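Local coordinates for beta-N-acetylglucosaminidase-like protein Glycoside hydrolase family 20 (Flavobacterium johnsoniae, PDB 6YHH), which probably removes terminal N-acetylglucosamine units from chitin oligosaccharides, as a family 20 beta-N-acetylhexosaminidase of bacterial chitin metabolism, at residues 526-531 with 617-622; 594-599 with 621-626. One frame throughout, in Å; residues are numbered along the deposited sequence.

Contact 1. Residues 526-531 with 617-622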
# COMPACT_ATOMS: atom_id res chain seq x y z
N ASN A 526 -18.65 -1.65 -10.27
CA ASN A 526 -18.70 -1.78 -8.81
C ASN A 526 -20.05 -2.32 -8.33
O ASN A 526 -20.12 -3.24 -7.52
CB ASN A 526 -18.40 -0.43 -8.20
CG ASN A 526 -18.23 -0.51 -6.69
OD1 ASN A 526 -17.41 -1.27 -6.15
ND2 ASN A 526 -19.10 0.24 -5.99
N GLU A 527 -21.13 -1.78 -8.88
CA GLU A 527 -22.43 -2.33 -8.51
C GLU A 527 -22.59 -3.77 -8.89
O GLU A 527 -23.24 -4.57 -8.17
CB GLU A 527 -23.60 -1.47 -9.11
CG GLU A 527 -23.60 -0.08 -8.55
CD GLU A 527 -24.50 0.89 -9.28
OE1 GLU A 527 -24.83 0.69 -10.46
OE2 GLU A 527 -24.82 1.95 -8.63
N PHE A 528 -22.04 -4.17 -10.02
CA PHE A 528 -22.12 -5.59 -10.42
C PHE A 528 -21.27 -6.48 -9.46
O PHE A 528 -21.67 -7.62 -9.20
CB PHE A 528 -21.70 -5.82 -11.87
CG PHE A 528 -22.23 -7.12 -12.45
CD1 PHE A 528 -23.62 -7.39 -12.44
CD2 PHE A 528 -21.41 -8.05 -13.02
CE1 PHE A 528 -24.08 -8.62 -12.88
CE2 PHE A 528 -21.87 -9.26 -13.50
CZ PHE A 528 -23.23 -9.53 -13.44
N THR A 529 -20.15 -5.99 -8.91
CA THR A 529 -19.44 -6.82 -7.92
C THR A 529 -20.32 -7.14 -6.74
O THR A 529 -20.16 -8.17 -6.09
CB THR A 529 -18.15 -6.23 -7.37
OG1 THR A 529 -18.49 -5.12 -6.52
CG2 THR A 529 -17.22 -5.83 -8.43
N ASN A 530 -21.32 -6.28 -6.46
CA ASN A 530 -22.19 -6.47 -5.32
C ASN A 530 -23.27 -7.53 -5.42
O ASN A 530 -24.00 -7.76 -4.43
CB ASN A 530 -22.75 -5.10 -4.87
CG ASN A 530 -21.69 -4.16 -4.37
OD1 ASN A 530 -20.64 -4.57 -3.87
ND2 ASN A 530 -21.98 -2.89 -4.45
N VAL A 531 -23.32 -8.26 -6.56
CA VAL A 531 -24.08 -9.46 -6.72
C VAL A 531 -23.28 -10.65 -7.15
O VAL A 531 -23.85 -11.69 -7.37
CB VAL A 531 -25.30 -9.29 -7.63
CG1 VAL A 531 -26.29 -8.38 -6.94
CG2 VAL A 531 -24.96 -8.83 -9.07
N LEU A 617 -20.05 -9.53 -19.46
CA LEU A 617 -21.32 -9.18 -20.16
C LEU A 617 -22.32 -10.33 -20.21
O LEU A 617 -23.53 -10.11 -20.09
CB LEU A 617 -21.02 -8.62 -21.59
CG LEU A 617 -20.35 -7.24 -21.64
CD1 LEU A 617 -20.23 -6.85 -23.08
CD2 LEU A 617 -21.05 -6.16 -20.80
N PRO A 618 -21.88 -11.58 -20.46
CA PRO A 618 -22.90 -12.62 -20.56
C PRO A 618 -23.65 -12.81 -19.24
O PRO A 618 -24.88 -13.10 -19.21
CB PRO A 618 -22.10 -13.89 -20.88
CG PRO A 618 -20.88 -13.32 -21.62
CD PRO A 618 -20.55 -12.07 -20.86
N LEU A 619 -22.97 -12.56 -18.12
CA LEU A 619 -23.51 -12.79 -16.83
C LEU A 619 -24.48 -11.64 -16.47
O LEU A 619 -25.61 -11.86 -15.97
CB LEU A 619 -22.38 -12.92 -15.76
CG LEU A 619 -22.84 -13.47 -14.40
CD1 LEU A 619 -23.38 -14.87 -14.49
CD2 LEU A 619 -21.69 -13.45 -13.34
N SER A 620 -24.09 -10.42 -16.79
CA SER A 620 -24.93 -9.26 -16.49
C SER A 620 -26.13 -9.28 -17.42
O SER A 620 -27.22 -8.90 -17.03
CB SER A 620 -24.18 -7.94 -16.55
OG SER A 620 -23.62 -7.62 -17.88
N LYS A 621 -25.97 -9.81 -18.65
CA LYS A 621 -27.13 -9.94 -19.56
C LYS A 621 -28.08 -10.97 -19.03
O LYS A 621 -29.32 -10.73 -18.95
CB LYS A 621 -26.69 -10.30 -20.95
CG LYS A 621 -27.88 -10.72 -21.80
CD LYS A 621 -27.54 -10.90 -23.25
CE LYS A 621 -28.75 -11.44 -24.04
NZ LYS A 621 -29.96 -10.64 -23.86
N LYS A 622 -27.59 -12.12 -18.55
CA LYS A 622 -28.46 -13.11 -17.94
C LYS A 622 -29.27 -12.59 -16.76
O LYS A 622 -30.51 -12.84 -16.62
CB LYS A 622 -27.68 -14.38 -17.59
CG LYS A 622 -27.21 -15.16 -18.79
CD LYS A 622 -26.07 -16.16 -18.51
CE LYS A 622 -25.69 -16.77 -19.88
NZ LYS A 622 -24.71 -17.89 -19.84
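Phe528 reaches from helix 523-529 to the first turn of helix 617-634, and its ring lies against Ser620. CB of Ser620 sits over one face, offset toward the rim. It makes a CH-pi contact, 3.9 Å from CB to the centroid of the Phe528 ring and 23° off the ring normal. The far end of the ring is the tightest point, with Phe528 CZ 3.5 Å from Ser620 CA. With chi1 at -159°, CG of Phe528 stands opposite the backbone N and the ring extends to helix 617-634. Leu619 adds a looser apolar touch, its CG 4.1 Å from Phe528 CZ. Ser620 turns its hydroxyl to another partner: OG is hydrogen-bonded to Asn600 OD1 on helix 583-607. No hydrogen bond joins the two segments directly.

The packed side is buried, and Leu662 of strand 660-662 touches both Phe528 and Leu619. The other side of helix 617-634 is looser. There Lys621 is exposed and points away from segment 526-531.

The arrangement is typical of helix-helix packing in which one aromatic ring rests on a serine of the partner helix. Here it joins two helices of the mainly helical C-terminal region, away from the predicted proton donor, Glu317.

Contact 2. Residues 594-599 with 621-626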
# COMPACT_ATOMS: atom_id res chain seq x y z
N ASN A 594 -34.90 -3.28 -11.28
CA ASN A 594 -34.65 -2.07 -12.02
C ASN A 594 -33.14 -1.69 -11.91
O ASN A 594 -32.51 -1.24 -12.91
CB ASN A 594 -35.52 -0.94 -11.52
CG ASN A 594 -36.95 -1.13 -11.90
OD1 ASN A 594 -37.88 -0.98 -11.06
ND2 ASN A 594 -37.16 -1.43 -13.07
N LYS A 595 -32.55 -1.88 -10.75
CA LYS A 595 -31.15 -1.58 -10.58
C LYS A 595 -30.27 -2.44 -11.48
O LYS A 595 -29.34 -1.89 -12.16
CB LYS A 595 -30.71 -1.81 -9.11
CG LYS A 595 -29.25 -1.47 -8.91
CD LYS A 595 -28.80 -1.61 -7.45
CE LYS A 595 -27.35 -1.11 -7.30
NZ LYS A 595 -26.98 -1.09 -5.85
N TRP A 596 -30.54 -3.74 -11.53
CA TRP A 596 -29.70 -4.64 -12.35
C TRP A 596 -29.82 -4.39 -13.84
O TRP A 596 -28.89 -4.61 -14.63
CB TRP A 596 -29.98 -6.07 -11.97
CG TRP A 596 -29.63 -6.30 -10.49
CD1 TRP A 596 -28.64 -5.71 -9.72
CD2 TRP A 596 -30.24 -7.27 -9.64
NE1 TRP A 596 -28.65 -6.23 -8.44
CE2 TRP A 596 -29.59 -7.21 -8.38
CE3 TRP A 596 -31.21 -8.22 -9.84
CZ2 TRP A 596 -29.97 -8.05 -7.31
CZ3 TRP A 596 -31.58 -9.02 -8.80
CH2 TRP A 596 -30.95 -8.92 -7.55
N ILE A 597 -31.04 -4.02 -14.28
CA ILE A 597 -31.23 -3.58 -15.67
C ILE A 597 -30.33 -2.40 -15.96
O ILE A 597 -29.66 -2.34 -17.00
CB ILE A 597 -32.70 -3.33 -15.90
CG1 ILE A 597 -33.46 -4.66 -15.87
CG2 ILE A 597 -32.89 -2.58 -17.22
CD1 ILE A 597 -34.97 -4.50 -15.75
N ALA A 598 -30.29 -1.42 -15.05
CA ALA A 598 -29.46 -0.27 -15.26
C ALA A 598 -27.96 -0.63 -15.24
O ALA A 598 -27.13 -0.05 -16.00
CB ALA A 598 -29.78 0.84 -14.25
N VAL A 599 -27.58 -1.50 -14.32
CA VAL A 599 -26.18 -1.94 -14.26
C VAL A 599 -25.74 -2.58 -15.58
O VAL A 599 -24.67 -2.29 -16.11
CB VAL A 599 -25.98 -2.92 -13.07
CG1 VAL A 599 -24.65 -3.66 -13.20
CG2 VAL A 599 -26.16 -2.20 -11.73
N LYS A 621 -25.97 -9.81 -18.65
CA LYS A 621 -27.13 -9.94 -19.56
C LYS A 621 -28.08 -10.97 -19.03
O LYS A 621 -29.32 -10.73 -18.95
CB LYS A 621 -26.69 -10.30 -20.95
CG LYS A 621 -27.88 -10.72 -21.80
CD LYS A 621 -27.54 -10.90 -23.25
CE LYS A 621 -28.75 -11.44 -24.04
NZ LYS A 621 -29.96 -10.64 -23.86
N LYS A 622 -27.59 -12.12 -18.55
CA LYS A 622 -28.46 -13.11 -17.94
C LYS A 622 -29.27 -12.59 -16.76
O LYS A 622 -30.51 -12.84 -16.62
CB LYS A 622 -27.68 -14.38 -17.59
CG LYS A 622 -27.21 -15.16 -18.79
CD LYS A 622 -26.07 -16.16 -18.51
CE LYS A 622 -25.69 -16.77 -19.88
NZ LYS A 622 -24.71 -17.89 -19.84
N LEU A 623 -28.63 -11.80 -15.90
CA LEU A 623 -29.35 -11.20 -14.77
C LEU A 623 -30.38 -10.14 -15.22
O LEU A 623 -31.51 -10.07 -14.67
CB LEU A 623 -28.33 -10.57 -13.78
CG LEU A 623 -28.89 -9.99 -12.55
CD1 LEU A 623 -29.67 -11.02 -11.75
CD2 LEU A 623 -27.81 -9.28 -11.70
N SER A 624 -30.04 -9.31 -16.21
CA SER A 624 -30.89 -8.27 -16.76
C SER A 624 -32.06 -8.93 -17.39
O SER A 624 -33.22 -8.48 -17.18
CB SER A 624 -30.14 -7.42 -17.80
OG SER A 624 -31.08 -6.45 -18.35
N ASP A 625 -31.82 -9.97 -18.14
CA ASP A 625 -32.97 -10.70 -18.80
C ASP A 625 -33.93 -11.24 -17.78
O ASP A 625 -35.16 -11.07 -17.92
CB ASP A 625 -32.50 -11.82 -19.73
CG ASP A 625 -31.84 -11.32 -20.99
OD1 ASP A 625 -31.89 -10.15 -21.39
OD2 ASP A 625 -31.22 -12.15 -21.65
N ALA A 626 -33.43 -11.93 -16.75
CA ALA A 626 -34.28 -12.43 -15.68
C ALA A 626 -35.02 -11.29 -14.98
O ALA A 626 -36.23 -11.41 -14.65
CB ALA A 626 -33.50 -13.28 -14.71
O HOH W 1 -30.14 -4.02 -19.20
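Apolar packing between Trp596 and Leu623 carries most of this contact. Leu623 CD2 lies over one face of the indole, offset toward the rim, and is 3.7 Å from Trp596 CG. This is a CH-pi contact, with CD2 3.9 Å from the centroid of the five-membered ring. The other methyl, Leu623 CD1, meets the six-membered ring at Trp596 CE3, also 3.7 Å away. Trp596 CG is anti to the carbonyl carbon (chi1 -61°), and the indole also meets Phe570, edge-to-face. An alanine in place of Trp596 would probably leave both Leu623 methyls without their aromatic partner and open a gap beside Phe570.

Polar contact across the helices runs through one water. The water donates to Ile597 O at 2.8 Å and is hydrogen-bonded to Ser624 OG at 2.7 Å. Ser624 OG also bonds to Gln628 NE2. Beside this bridge, Ile597 CG1 packs 3.9 Å from Ser624 OG.

One salt bridge lies along helix 617-634: Lys621 NZ pairs with Asp625 OD2 at 3.0 Å, on the syn lone pair. Lys595 pairs with Asp566, outside the segments.

The axes of the two short segments pass 8.5 Å apart at 141°, a roughly antiparallel crossing as in a helical hairpin, here formed by helices 583-607 and 617-634.

How the contacts relate
Both contacts are buried, and both use helix 617-634. Contact 1 packs its first turn against helix 523-529, while contact 2 packs the following turn against helix 583-607. Their centres are about 8 Å apart. They share Lys621 and Lys622, though neither residue touches across either contact. Packing joins them directly: Val531 CG2 of contact 1 is 3.9 Å from Leu623 CD2 of contact 2. The chemistry differs with place. Contact 1 has no hydrogen bond between its segments, rests on ring packing and joins helices distant in sequence. All its touching residues are buried. Contact 2 joins neighbouring helices along the chain and adds a water bridge near the partly exposed Ile597.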